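Local coordinates for eukaryotic peptide chain release factor GTP-binding subunit (PDB 1R5B), which is a GTP-binding translation release factor (eRF3) related to elongation factor Tu, built from a P-loop nucleotide-binding domain and beta-rich domains, at residues D208-S211 against M212-R216; D241-D244 against S245-P249; S255-E258 against Y259-S262; G291-A295 against G296-K300. All blocks are in the same frame, centred on the assembly; numbering follows the deposited sequence.

Contact 1: residues D208-S211 against M212-R216; sequences DKLS and MFLRR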
ATOM      1  N   ASP A 208      13.998 -19.047  15.546  1.00 31.89           N
ATOM      2  CA  ASP A 208      14.466 -20.277  14.909  1.00 32.09           C
ATOM      3  C   ASP A 208      13.443 -21.409  15.045  1.00 31.54           C
ATOM      4  O   ASP A 208      13.224 -22.169  14.107  1.00 31.05           O
ATOM      5  CB  ASP A 208      15.809 -20.732  15.503  1.00 32.51           C
ATOM      6  CG  ASP A 208      16.944 -19.739  15.229  1.00 34.52           C
ATOM      7  OD1 ASP A 208      16.676 -18.648  14.653  1.00 37.50           O
ATOM      8  OD2 ASP A 208      18.137 -19.965  15.563  1.00 36.00           O
ATOM      9  N   LYS A 209      12.818 -21.504  16.210  1.00 31.13           N
ATOM     10  CA  LYS A 209      11.814 -22.522  16.454  1.00 31.25           C
ATOM     11  C   LYS A 209      10.568 -22.243  15.632  1.00 31.22           C
ATOM     12  O   LYS A 209      10.003 -23.156  15.041  1.00 31.01           O
ATOM     13  CB  LYS A 209      11.472 -22.579  17.948  1.00 31.51           C
ATOM     14  CG  LYS A 209      10.395 -23.591  18.334  1.00 32.87           C
ATOM     15  CD  LYS A 209      10.857 -25.025  18.142  1.00 35.05           C
ATOM     16  CE  LYS A 209       9.711 -25.961  17.743  1.00 37.23           C
ATOM     17  NZ  LYS A 209       8.907 -26.395  18.919  1.00 38.38           N
ATOM     18  N   LEU A 210      10.140 -20.980  15.586  1.00 30.96           N
ATOM     19  CA  LEU A 210       8.938 -20.626  14.842  1.00 31.11           C
ATOM     20  C   LEU A 210       9.169 -20.871  13.343  1.00 31.11           C
ATOM     21  O   LEU A 210       8.295 -21.359  12.631  1.00 30.69           O
ATOM     22  CB  LEU A 210       8.533 -19.175  15.096  1.00 30.98           C
ATOM     23  CG  LEU A 210       7.606 -18.966  16.286  1.00 31.46           C
ATOM     24  CD1 LEU A 210       7.738 -17.559  16.798  1.00 31.44           C
ATOM     25  CD2 LEU A 210       6.166 -19.242  15.908  1.00 32.55           C
ATOM     26  N   SER A 211      10.374 -20.558  12.893  1.00 31.08           N
ATOM     27  CA  SER A 211      10.753 -20.716  11.501  1.00 31.16           C
ATOM     28  C   SER A 211      10.664 -22.181  11.056  1.00 30.42           C
ATOM     29  O   SER A 211      10.098 -22.492  10.020  1.00 30.27           O
ATOM     30  CB  SER A 211      12.167 -20.178  11.309  1.00 31.06           C
ATOM     31  OG  SER A 211      12.530 -20.271   9.958  1.00 32.69           O
ATOM     32  N   MET A 212      11.204 -23.086  11.856  1.00 30.10           N
ATOM     33  CA  MET A 212      11.085 -24.512  11.558  1.00 29.95           C
ATOM     34  C   MET A 212       9.618 -24.978  11.610  1.00 29.67           C
ATOM     35  O   MET A 212       9.154 -25.679  10.719  1.00 29.76           O
ATOM     36  CB  MET A 212      11.954 -25.326  12.508  1.00 29.65           C
ATOM     37  CG  MET A 212      13.450 -25.073  12.326  1.00 30.17           C
ATOM     38  SD  MET A 212      14.043 -25.359  10.634  1.00 28.81           S
ATOM     39  CE  MET A 212      14.578 -26.996  10.787  1.00 28.96           C
ATOM     40  N   PHE A 213       8.879 -24.528  12.615  1.00 29.32           N
ATOM     41  CA  PHE A 213       7.539 -25.034  12.871  1.00 29.02           C
ATOM     42  C   PHE A 213       6.539 -24.538  11.828  1.00 28.87           C
ATOM     43  O   PHE A 213       5.707 -25.302  11.364  1.00 27.76           O
ATOM     44  CB  PHE A 213       7.119 -24.649  14.297  1.00 29.12           C
ATOM     45  CG  PHE A 213       5.726 -25.077  14.686  1.00 28.30           C
ATOM     46  CD1 PHE A 213       5.511 -26.292  15.293  1.00 28.22           C
ATOM     47  CD2 PHE A 213       4.643 -24.229  14.487  1.00 28.38           C
ATOM     48  CE1 PHE A 213       4.232 -26.681  15.675  1.00 28.27           C
ATOM     49  CE2 PHE A 213       3.369 -24.610  14.862  1.00 28.25           C
ATOM     50  CZ  PHE A 213       3.165 -25.841  15.456  1.00 27.90           C
ATOM     51  N   LEU A 214       6.642 -23.264  11.460  1.00 29.54           N
ATOM     52  CA  LEU A 214       5.697 -22.637  10.534  1.00 29.97           C
ATOM     53  C   LEU A 214       5.835 -23.211   9.131  1.00 30.37           C
ATOM     54  O   LEU A 214       4.847 -23.399   8.426  1.00 30.40           O
ATOM     55  CB  LEU A 214       5.900 -21.127  10.495  1.00 30.10           C
ATOM     56  CG  LEU A 214       5.404 -20.374  11.731  1.00 31.19           C
ATOM     57  CD1 LEU A 214       5.843 -18.912  11.651  1.00 32.35           C
ATOM     58  CD2 LEU A 214       3.889 -20.458  11.877  1.00 31.83           C
ATOM     59  N   ARG A 215       7.067 -23.498   8.734  1.00 30.89           N
ATOM     60  CA  ARG A 215       7.316 -24.243   7.508  1.00 31.22           C
ATOM     61  C   ARG A 215       6.699 -25.646   7.589  1.00 30.74           C
ATOM     62  O   ARG A 215       6.038 -26.090   6.657  1.00 30.84           O
ATOM     63  CB  ARG A 215       8.826 -24.337   7.233  1.00 31.30           C
ATOM     64  CG  ARG A 215       9.207 -25.149   5.975  1.00 33.34           C
ATOM     65  CD  ARG A 215       8.637 -24.592   4.668  1.00 35.53           C
ATOM     66  NE  ARG A 215       8.901 -25.489   3.539  1.00 38.00           N
ATOM     67  CZ  ARG A 215       8.547 -25.247   2.270  1.00 38.74           C
ATOM     68  NH1 ARG A 215       7.892 -24.145   1.946  1.00 38.73           N
ATOM     69  NH2 ARG A 215       8.842 -26.124   1.321  1.00 39.72           N
ATOM     70  N   ARG A 216       6.904 -26.345   8.694  1.00 30.25           N
ATOM     71  CA  ARG A 216       6.415 -27.711   8.787  1.00 30.19           C
ATOM     72  C   ARG A 216       4.897 -27.783   8.700  1.00 29.75           C
ATOM     73  O   ARG A 216       4.354 -28.588   7.954  1.00 29.41           O
ATOM     74  CB  ARG A 216       6.888 -28.386  10.073  1.00 30.21           C
ATOM     75  CG  ARG A 216       6.450 -29.833  10.177  1.00 31.74           C
ATOM     76  CD  ARG A 216       7.095 -30.613  11.311  1.00 34.76           C
ATOM     77  NE  ARG A 216       6.174 -30.743  12.434  1.00 37.56           N
ATOM     78  CZ  ARG A 216       6.222 -30.028  13.556  1.00 40.81           C
ATOM     79  NH1 ARG A 216       7.176 -29.116  13.759  1.00 43.02           N
ATOM     80  NH2 ARG A 216       5.313 -30.239  14.501  1.00 41.71           N
TER
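Met-212, Phe-213 and Leu-214 give their N-H groups to the carbonyl oxygens of Asp-208, Lys-209 and Leu-210, four residues back, as a regular alpha helix does. The shortest of these bonds is Leu-214 N to Leu-210 O at 2.8 Å; one step on, Arg-215 N to Ser-211 O is weak at 3.4 Å. Leu-214 also lays its side chain beside that same carbonyl, with CG 3.2 Å from Leu-210 O. Having CG opposite the carbonyl carbon (chi1 -73°) turns the leucine back toward the preceding turn, where its CD1 comes to 4.3 Å from Leu-210 CD2. Met-212 starts in a similar way, CG resting 3.4 Å from Asp-208 O, but then bends twice and takes its sulfur away from that turn. In Phe-213 it is CB that touches Lys-209 O, at 3.3 Å, and the ring swings off the helix to meet Phe-163 edge-to-face; Lys-209 makes a cation-pi contact with that same Phe-163. Arg-215 leads away from the preceding turn, its NH1 bonded to Gly-219 O. Leu-210, Phe-213 and Leu-214 are buried against helix 169-178 and strands 184-189 and 226-230, whereas Met-212 and Arg-215 are exposed. The chemistry is that of an amphipathic helix: main-chain bonds hold the turn, and the leucines and the phenylalanine seat it on the domain core.

Contact 2: residues D241-D244 against S245-P249; sequences DRVD and SSVCP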
ATOM      1  N   ASP A 241       7.428   3.501  18.518  1.00 34.66           N
ATOM      2  CA  ASP A 241       8.811   3.964  18.456  1.00 35.10           C
ATOM      3  C   ASP A 241       9.723   2.749  18.533  1.00 35.60           C
ATOM      4  O   ASP A 241       9.333   1.729  19.079  1.00 35.29           O
ATOM      5  CB  ASP A 241       9.117   4.922  19.616  1.00 34.91           C
ATOM      6  CG  ASP A 241       8.180   6.127  19.657  1.00 34.34           C
ATOM      7  OD1 ASP A 241       7.926   6.630  20.764  1.00 34.05           O
ATOM      8  OD2 ASP A 241       7.653   6.637  18.650  1.00 33.76           O
ATOM      9  N   ARG A 242      10.930   2.847  17.986  1.00 36.48           N
ATOM     10  CA  ARG A 242      11.897   1.760  18.134  1.00 37.35           C
ATOM     11  C   ARG A 242      12.275   1.613  19.597  1.00 37.41           C
ATOM     12  O   ARG A 242      12.296   2.598  20.329  1.00 37.65           O
ATOM     13  CB  ARG A 242      13.175   2.047  17.354  1.00 37.66           C
ATOM     14  CG  ARG A 242      13.058   1.976  15.843  1.00 39.57           C
ATOM     15  CD  ARG A 242      14.321   2.481  15.153  1.00 42.18           C
ATOM     16  NE  ARG A 242      14.640   1.738  13.932  1.00 44.73           N
ATOM     17  CZ  ARG A 242      14.468   2.198  12.694  1.00 46.79           C
ATOM     18  NH1 ARG A 242      14.000   3.423  12.472  1.00 48.69           N
ATOM     19  NH2 ARG A 242      14.784   1.429  11.659  1.00 47.65           N
ATOM     20  N   VAL A 243      12.573   0.394  20.029  1.00 37.70           N
ATOM     21  CA  VAL A 243      13.243   0.199  21.315  1.00 37.95           C
ATOM     22  C   VAL A 243      14.469   1.064  21.385  1.00 38.10           C
ATOM     23  O   VAL A 243      15.207   1.168  20.406  1.00 37.94           O
ATOM     24  CB  VAL A 243      13.797  -1.220  21.545  1.00 38.10           C
ATOM     25  CG1 VAL A 243      13.119  -1.858  22.751  1.00 38.55           C
ATOM     26  CG2 VAL A 243      13.730  -2.092  20.293  1.00 37.94           C
ATOM     27  N   ASP A 244      14.706   1.649  22.554  1.00 38.49           N
ATOM     28  CA  ASP A 244      15.914   2.425  22.775  1.00 38.88           C
ATOM     29  C   ASP A 244      17.130   1.505  22.806  1.00 39.30           C
ATOM     30  O   ASP A 244      17.023   0.341  23.183  1.00 39.11           O
ATOM     31  CB  ASP A 244      15.823   3.213  24.083  1.00 38.99           C
ATOM     32  CG  ASP A 244      16.807   4.362  24.136  1.00 38.85           C
ATOM     33  OD1 ASP A 244      16.758   5.219  23.231  1.00 38.84           O
ATOM     34  OD2 ASP A 244      17.665   4.491  25.034  1.00 38.92           O
ATOM     35  N   SER A 245      18.281   2.038  22.406  1.00 40.00           N
ATOM     36  CA  SER A 245      19.545   1.293  22.438  1.00 40.51           C
ATOM     37  C   SER A 245      19.906   0.771  23.831  1.00 40.60           C
ATOM     38  O   SER A 245      20.485  -0.313  23.958  1.00 40.67           O
ATOM     39  CB  SER A 245      20.699   2.155  21.901  1.00 40.61           C
ATOM     40  OG  SER A 245      20.972   1.824  20.548  1.00 41.57           O
ATOM     41  N   SER A 246      19.570   1.542  24.863  1.00 40.72           N
ATOM     42  CA  SER A 246      19.849   1.146  26.241  1.00 40.98           C
ATOM     43  C   SER A 246      19.009  -0.067  26.661  1.00 41.24           C
ATOM     44  O   SER A 246      19.467  -0.899  27.448  1.00 41.60           O
ATOM     45  CB  SER A 246      19.627   2.320  27.208  1.00 40.88           C
ATOM     46  OG  SER A 246      18.282   2.382  27.657  1.00 41.09           O
ATOM     47  N   VAL A 247      17.789  -0.159  26.134  1.00 41.42           N
ATOM     48  CA  VAL A 247      16.879  -1.273  26.434  1.00 41.48           C
ATOM     49  C   VAL A 247      17.213  -2.552  25.640  1.00 41.64           C
ATOM     50  O   VAL A 247      17.165  -3.656  26.182  1.00 41.76           O
ATOM     51  CB  VAL A 247      15.403  -0.865  26.180  1.00 41.22           C
ATOM     52  CG1 VAL A 247      14.462  -2.037  26.409  1.00 41.24           C
ATOM     53  CG2 VAL A 247      15.013   0.296  27.078  1.00 41.46           C
ATOM     54  N   CYS A 248      17.550  -2.394  24.364  1.00 41.71           N
ATOM     55  CA  CYS A 248      17.830  -3.517  23.478  1.00 41.73           C
ATOM     56  C   CYS A 248      18.825  -3.054  22.410  1.00 41.60           C
ATOM     57  O   CYS A 248      18.435  -2.535  21.362  1.00 41.67           O
ATOM     58  CB  CYS A 248      16.527  -4.020  22.854  1.00 41.79           C
ATOM     59  SG  CYS A 248      16.707  -5.313  21.605  1.00 42.70           S
ATOM     60  N   PRO A 249      20.113  -3.220  22.692  1.00 41.54           N
ATOM     61  CA  PRO A 249      21.172  -2.746  21.785  1.00 41.54           C
ATOM     62  C   PRO A 249      21.259  -3.498  20.456  1.00 41.46           C
ATOM     63  O   PRO A 249      21.707  -2.916  19.465  1.00 41.39           O
ATOM     64  CB  PRO A 249      22.472  -2.975  22.584  1.00 41.65           C
ATOM     65  CG  PRO A 249      22.075  -3.446  23.951  1.00 41.58           C
ATOM     66  CD  PRO A 249      20.653  -3.865  23.903  1.00 41.57           C
TER
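Asp-244 O takes two main-chain N-H groups from the turn that follows it. Cys-248 N lies 3.0 Å from Asp-244 O in the sound bond of the two, with an N-H...O angle of 160°, and arrives nearly along the C=O axis; Val-247 N, 3.1 Å from the same Asp-244 O and at 127°, adds a weak second bond. The aspartate side chain reaches over the start of the same turn: with CG opposite its own N (chi1 -161°), it holds Asp-244 OD2 3.4 Å from Ser-246 OG, which donates a weak hydrogen bond.

Residues 245-247 coil as in a helix but do not continue as one, and the link from residue 248 back to 244 makes this an isolated alpha-turn in the long connection from strand 226-230 to helix 256-262 of the P-loop domain.

The apolar contact is made by Val-243. Val-243 CG1 lies 3.9 Å from Val-247 CG1, the two valines crossing at about a right angle, and 4.0 Å from Cys-248 CB. Trp-198 packs on all three of these side chains.

Charge acts at the other end: Arg-242 extends away from the turn, pairs through NH1 with Glu-258 in a salt bridge, and donates from NE to Gly-253 O.

Contact 3: residues S255-E258 against Y259-S262; sequences SLLE and YLDS
A single water ties Glu-258 to Ser-262 across one turn of helix, donating to Glu-258 O at 2.6 Å and lying 2.7 Å from Ser-262 OG. The serine hydroxyl sits between its own N and carbonyl carbon (chi1 56°), which brings it round to the water near the C-terminal end of the helix.

The other end is closed by a capping box. Ser-255, at the N-cap, accepts from Glu-258 N through OG at 3.2 Å, and Glu-258 OE1, at the end of an extended chain, accepts a weak bond from Ser-255 N. Both side chains have further partners: Ser-255 OG bonds to Lys-240 O, while the glutamate's is the carboxylate that also holds Arg-242. Ser-255 O then receives Tyr-259 N at 3.0 Å, the first of three successive main-chain bonds.

On the apolar side Leu-260 spreads its fork over two leucines of the turn before. Leu-260 CD1 meets Leu-256 CD1 at 3.9 Å, and Leu-260 CD2 lies 4.0 Å from Leu-257 CD2. The leucine is turned off the staggered positions (chi1 -103°, chi2 28°), and in this setting its two methyls reach one neighbour each.

Leu-256 and Tyr-259 rest on strands 184-189 and 226-230, so the short helix lies against the central sheet of the P-loop domain; Asp-261 OD1 bonds to Thr-118 and His-120, and Leu-260 O to Arg-121, at the hairpin of strands 115-117 and 121-125.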
ATOM      1  N   SER A 255      10.257  -0.481  14.231  1.00 33.49           N
ATOM      2  CA  SER A 255       9.138  -0.787  15.113  1.00 32.53           C
ATOM      3  C   SER A 255       8.018  -1.430  14.313  1.00 32.04           C
ATOM      4  O   SER A 255       7.986  -1.334  13.094  1.00 31.72           O
ATOM      5  CB  SER A 255       8.611   0.479  15.786  1.00 32.19           C
ATOM      6  OG  SER A 255       7.899   1.281  14.869  1.00 30.86           O
ATOM      7  N   LEU A 256       7.093  -2.080  15.004  1.00 31.81           N
ATOM      8  CA  LEU A 256       5.983  -2.724  14.331  1.00 32.16           C
ATOM      9  C   LEU A 256       5.278  -1.744  13.403  1.00 32.26           C
ATOM     10  O   LEU A 256       5.154  -2.018  12.218  1.00 31.69           O
ATOM     11  CB  LEU A 256       4.997  -3.322  15.327  1.00 32.00           C
ATOM     12  CG  LEU A 256       3.747  -3.932  14.703  1.00 31.89           C
ATOM     13  CD1 LEU A 256       4.135  -4.965  13.661  1.00 31.84           C
ATOM     14  CD2 LEU A 256       2.880  -4.555  15.775  1.00 32.50           C
ATOM     15  N   LEU A 257       4.838  -0.607  13.935  1.00 32.43           N
ATOM     16  CA  LEU A 257       4.068   0.346  13.137  1.00 33.07           C
ATOM     17  C   LEU A 257       4.885   0.923  11.982  1.00 33.09           C
ATOM     18  O   LEU A 257       4.346   1.215  10.927  1.00 32.55           O
ATOM     19  CB  LEU A 257       3.509   1.479  13.997  1.00 33.32           C
ATOM     20  CG  LEU A 257       2.399   1.080  14.987  1.00 34.57           C
ATOM     21  CD1 LEU A 257       1.907   2.310  15.688  1.00 35.24           C
ATOM     22  CD2 LEU A 257       1.243   0.381  14.320  1.00 35.52           C
ATOM     23  N   GLU A 258       6.184   1.066  12.187  1.00 33.04           N
ATOM     24  CA  GLU A 258       7.064   1.581  11.158  1.00 33.19           C
ATOM     25  C   GLU A 258       7.120   0.600   9.985  1.00 32.73           C
ATOM     26  O   GLU A 258       7.109   0.995   8.832  1.00 32.87           O
ATOM     27  CB  GLU A 258       8.450   1.771  11.756  1.00 33.79           C
ATOM     28  CG  GLU A 258       9.511   2.297  10.814  1.00 35.11           C
ATOM     29  CD  GLU A 258      10.859   2.427  11.498  1.00 37.27           C
ATOM     30  OE1 GLU A 258      10.904   2.448  12.753  1.00 37.18           O
ATOM     31  OE2 GLU A 258      11.873   2.506  10.770  1.00 38.79           O
ATOM     32  N   TYR A 259       7.194  -0.682  10.304  1.00 32.09           N
ATOM     33  CA  TYR A 259       7.181  -1.740   9.309  1.00 31.42           C
ATOM     34  C   TYR A 259       5.806  -1.851   8.605  1.00 30.81           C
ATOM     35  O   TYR A 259       5.744  -2.001   7.386  1.00 30.14           O
ATOM     36  CB  TYR A 259       7.553  -3.078   9.959  1.00 31.16           C
ATOM     37  CG  TYR A 259       7.511  -4.190   8.975  1.00 31.94           C
ATOM     38  CD1 TYR A 259       8.564  -4.381   8.079  1.00 33.16           C
ATOM     39  CD2 TYR A 259       6.401  -5.018   8.879  1.00 32.35           C
ATOM     40  CE1 TYR A 259       8.521  -5.388   7.135  1.00 33.11           C
ATOM     41  CE2 TYR A 259       6.349  -6.028   7.922  1.00 32.58           C
ATOM     42  CZ  TYR A 259       7.405  -6.198   7.059  1.00 32.68           C
ATOM     43  OH  TYR A 259       7.365  -7.184   6.123  1.00 35.26           O
ATOM     44  N   LEU A 260       4.724  -1.799   9.375  1.00 30.15           N
ATOM     45  CA  LEU A 260       3.364  -1.849   8.828  1.00 30.22           C
ATOM     46  C   LEU A 260       3.114  -0.685   7.849  1.00 30.12           C
ATOM     47  O   LEU A 260       2.400  -0.831   6.862  1.00 29.29           O
ATOM     48  CB  LEU A 260       2.337  -1.778   9.955  1.00 30.57           C
ATOM     49  CG  LEU A 260       1.580  -3.030  10.433  1.00 31.27           C
ATOM     50  CD1 LEU A 260       2.351  -4.300  10.228  1.00 29.81           C
ATOM     51  CD2 LEU A 260       1.159  -2.859  11.909  1.00 30.53           C
ATOM     52  N   ASP A 261       3.742   0.456   8.121  1.00 29.80           N
ATOM     53  CA  ASP A 261       3.543   1.646   7.320  1.00 30.06           C
ATOM     54  C   ASP A 261       4.106   1.541   5.906  1.00 29.64           C
ATOM     55  O   ASP A 261       3.460   1.961   4.967  1.00 30.18           O
ATOM     56  CB  ASP A 261       4.148   2.866   8.024  1.00 30.10           C
ATOM     57  CG  ASP A 261       3.802   4.157   7.325  1.00 30.75           C
ATOM     58  OD1 ASP A 261       2.611   4.509   7.299  1.00 32.45           O
ATOM     59  OD2 ASP A 261       4.647   4.881   6.766  1.00 32.81           O
ATOM     60  N   SER A 262       5.309   1.007   5.763  1.00 29.54           N
ATOM     61  CA  SER A 262       5.995   0.977   4.462  1.00 29.75           C
ATOM     62  C   SER A 262       6.011  -0.420   3.808  1.00 29.25           C
ATOM     63  O   SER A 262       6.502  -0.576   2.700  1.00 29.26           O
ATOM     64  CB  SER A 262       7.427   1.494   4.626  1.00 29.75           C
ATOM     65  OG  SER A 262       8.107   0.742   5.613  1.00 30.23           O
TER
HETATM   66  O   HOH W   1       8.488   2.729   7.462  1.00 55.87           O

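Contact 4: residues G291-A295 against G296-K300; sequences GKIEA and GSIKK
Ile-293 and Ile-298 make the apolar part of this contact, their side chains meeting at a slant across the bend that joins strands 287-292 and 297-299. Ile-293 CD1 comes to 4.0 Å from Ile-298 CG2, the shorter branch of the second isoleucine. With CG1 anti to the carbonyl carbon (chi1 -57°), Ile-293 sends CD1 to Ile-298 and leaves its CG2 anti to N, 3.9 Å from Gly-296 O. Phe-274 touches both isoleucines, and Val-335 of strand 334-340 adds to the cover over Ile-293.

The main chain gives the bend its shape. Glu-294 and Ala-295 both face Ile-275 and bond to it through their backbones, a classic beta bulge that takes in an extra residue opposite strand 275-283. Directly after it Gly-296 has phi 80°, a positive value that comes easily to glycine, and the chain goes on to strand 297-299, which pairs with strand 325-330.

The polar side chains have partners outside the two segments. Lys-292 makes a cation-pi contact with Tyr-444, and Glu-294 also touches Tyr-444, on helix 443-446. Lys-300 NZ bonds to Thr-316 O.

The two segments share no hydrogen bond: what joins them is apolar contact between buried isoleucines, and the polar groups of the main chain at the bend find partners such as Ile-275 and, for Ile-293, Gly-332 and Asp-333 on neighbouring parts of the barrel.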
ATOM      1  N   GLY A 291       9.330   0.366 -14.604  1.00 33.93           N
ATOM      2  CA  GLY A 291       8.246   0.975 -13.857  1.00 33.63           C
ATOM      3  C   GLY A 291       8.062   0.372 -12.480  1.00 33.47           C
ATOM      4  O   GLY A 291       8.754  -0.575 -12.105  1.00 32.87           O
ATOM      5  N   LYS A 292       7.125   0.938 -11.726  1.00 33.46           N
ATOM      6  CA  LYS A 292       6.792   0.461 -10.380  1.00 33.50           C
ATOM      7  C   LYS A 292       5.460  -0.259 -10.470  1.00 32.64           C
ATOM      8  O   LYS A 292       4.492   0.304 -10.949  1.00 32.09           O
ATOM      9  CB  LYS A 292       6.684   1.645  -9.403  1.00 33.66           C
ATOM     10  CG  LYS A 292       6.548   1.293  -7.889  1.00 34.90           C
ATOM     11  CD  LYS A 292       5.833   2.431  -7.106  1.00 37.70           C
ATOM     12  CE  LYS A 292       5.941   2.269  -5.584  1.00 40.68           C
ATOM     13  NZ  LYS A 292       4.990   3.121  -4.744  1.00 41.66           N
ATOM     14  N   ILE A 293       5.409  -1.496 -10.002  1.00 32.43           N
ATOM     15  CA  ILE A 293       4.168  -2.260 -10.010  1.00 32.25           C
ATOM     16  C   ILE A 293       3.197  -1.643  -8.997  1.00 32.15           C
ATOM     17  O   ILE A 293       3.524  -1.517  -7.833  1.00 31.91           O
ATOM     18  CB  ILE A 293       4.433  -3.725  -9.694  1.00 31.74           C
ATOM     19  CG1 ILE A 293       5.439  -4.291 -10.692  1.00 32.52           C
ATOM     20  CG2 ILE A 293       3.133  -4.504  -9.759  1.00 31.90           C
ATOM     21  CD1 ILE A 293       5.905  -5.706 -10.375  1.00 33.44           C
ATOM     22  N   GLU A 294       2.032  -1.205  -9.467  1.00 32.17           N
ATOM     23  CA  GLU A 294       1.029  -0.581  -8.593  1.00 32.63           C
ATOM     24  C   GLU A 294       0.055  -1.581  -8.004  1.00 32.51           C
ATOM     25  O   GLU A 294      -0.480  -1.361  -6.920  1.00 33.63           O
ATOM     26  CB  GLU A 294       0.258   0.495  -9.343  1.00 32.57           C
ATOM     27  CG  GLU A 294       1.136   1.658  -9.781  1.00 32.89           C
ATOM     28  CD  GLU A 294       1.805   2.384  -8.626  1.00 32.82           C
ATOM     29  OE1 GLU A 294       1.264   2.424  -7.490  1.00 30.61           O
ATOM     30  OE2 GLU A 294       2.887   2.938  -8.881  1.00 34.98           O
ATOM     31  N   ALA A 295      -0.148  -2.685  -8.702  1.00 31.91           N
ATOM     32  CA  ALA A 295      -1.030  -3.721  -8.230  1.00 31.73           C
ATOM     33  C   ALA A 295      -0.612  -5.042  -8.822  1.00 31.52           C
ATOM     34  O   ALA A 295      -0.063  -5.095  -9.916  1.00 31.44           O
ATOM     35  CB  ALA A 295      -2.475  -3.398  -8.661  1.00 31.89           C
ATOM     36  N   GLY A 296      -0.909  -6.108  -8.098  1.00 31.91           N
ATOM     37  CA  GLY A 296      -0.828  -7.465  -8.606  1.00 32.07           C
ATOM     38  C   GLY A 296       0.582  -7.990  -8.608  1.00 32.49           C
ATOM     39  O   GLY A 296       1.441  -7.500  -7.880  1.00 33.18           O
ATOM     40  N   SER A 297       0.824  -9.006  -9.417  1.00 32.71           N
ATOM     41  CA  SER A 297       2.150  -9.625  -9.486  1.00 32.76           C
ATOM     42  C   SER A 297       2.476 -10.071 -10.909  1.00 33.04           C
ATOM     43  O   SER A 297       1.606 -10.131 -11.765  1.00 33.20           O
ATOM     44  CB  SER A 297       2.205 -10.816  -8.543  1.00 32.30           C
ATOM     45  OG  SER A 297       1.453 -11.880  -9.075  1.00 31.52           O
ATOM     46  N   ILE A 298       3.734 -10.410 -11.145  1.00 33.82           N
ATOM     47  CA  ILE A 298       4.185 -10.825 -12.473  1.00 34.19           C
ATOM     48  C   ILE A 298       5.263 -11.915 -12.338  1.00 34.34           C
ATOM     49  O   ILE A 298       6.160 -11.813 -11.504  1.00 34.14           O
ATOM     50  CB  ILE A 298       4.672  -9.571 -13.272  1.00 34.04           C
ATOM     51  CG1 ILE A 298       4.917  -9.888 -14.737  1.00 35.28           C
ATOM     52  CG2 ILE A 298       5.955  -8.998 -12.685  1.00 34.64           C
ATOM     53  CD1 ILE A 298       3.699  -9.948 -15.547  1.00 37.54           C
ATOM     54  N   LYS A 299       5.125 -12.969 -13.139  1.00 34.93           N
ATOM     55  CA  LYS A 299       6.097 -14.053 -13.223  1.00 35.64           C
ATOM     56  C   LYS A 299       6.904 -13.891 -14.513  1.00 35.68           C
ATOM     57  O   LYS A 299       6.465 -13.230 -15.449  1.00 35.69           O
ATOM     58  CB  LYS A 299       5.376 -15.416 -13.262  1.00 36.05           C
ATOM     59  CG  LYS A 299       4.893 -15.962 -11.903  1.00 37.74           C
ATOM     60  CD  LYS A 299       3.403 -16.436 -11.910  1.00 38.94           C
ATOM     61  CE  LYS A 299       3.221 -17.955 -11.912  1.00 40.23           C
ATOM     62  NZ  LYS A 299       2.214 -18.417 -10.895  1.00 40.17           N
ATOM     63  N   LYS A 300       8.073 -14.508 -14.569  1.00 35.82           N
ATOM     64  CA  LYS A 300       8.818 -14.609 -15.814  1.00 36.13           C
ATOM     65  C   LYS A 300       8.025 -15.477 -16.786  1.00 36.44           C
ATOM     66  O   LYS A 300       7.422 -16.481 -16.388  1.00 36.51           O
ATOM     67  CB  LYS A 300      10.202 -15.224 -15.567  1.00 36.22           C
ATOM     68  CG  LYS A 300      11.163 -15.138 -16.747  1.00 36.23           C
ATOM     69  CD  LYS A 300      12.394 -16.013 -16.513  1.00 37.35           C
ATOM     70  CE  LYS A 300      13.186 -16.288 -17.796  1.00 37.24           C
ATOM     71  NZ  LYS A 300      14.178 -15.219 -18.065  1.00 37.87           N
TER

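The four contacts follow one another along the chain without overlap. Contacts 1, 2 and 3 belong to the P-loop domain, and contact 4 to the beta-barrel that comes next. Contacts 2 and 3, with centres 16 Å apart, are the one pair that touch: a salt bridge ties the loop to the cap of helix 256-262. Contact 1 lies about 23 Å from contact 3, centre to centre; helices 200-218 and 256-262 both pack on strands 184-189 and 226-230, but on alternate residues, so they cover opposite faces of the central sheet. Contact 4 approaches contact 3 to about 8 Å between nearest atoms, so the barrel lies close to the P-loop domain at this point.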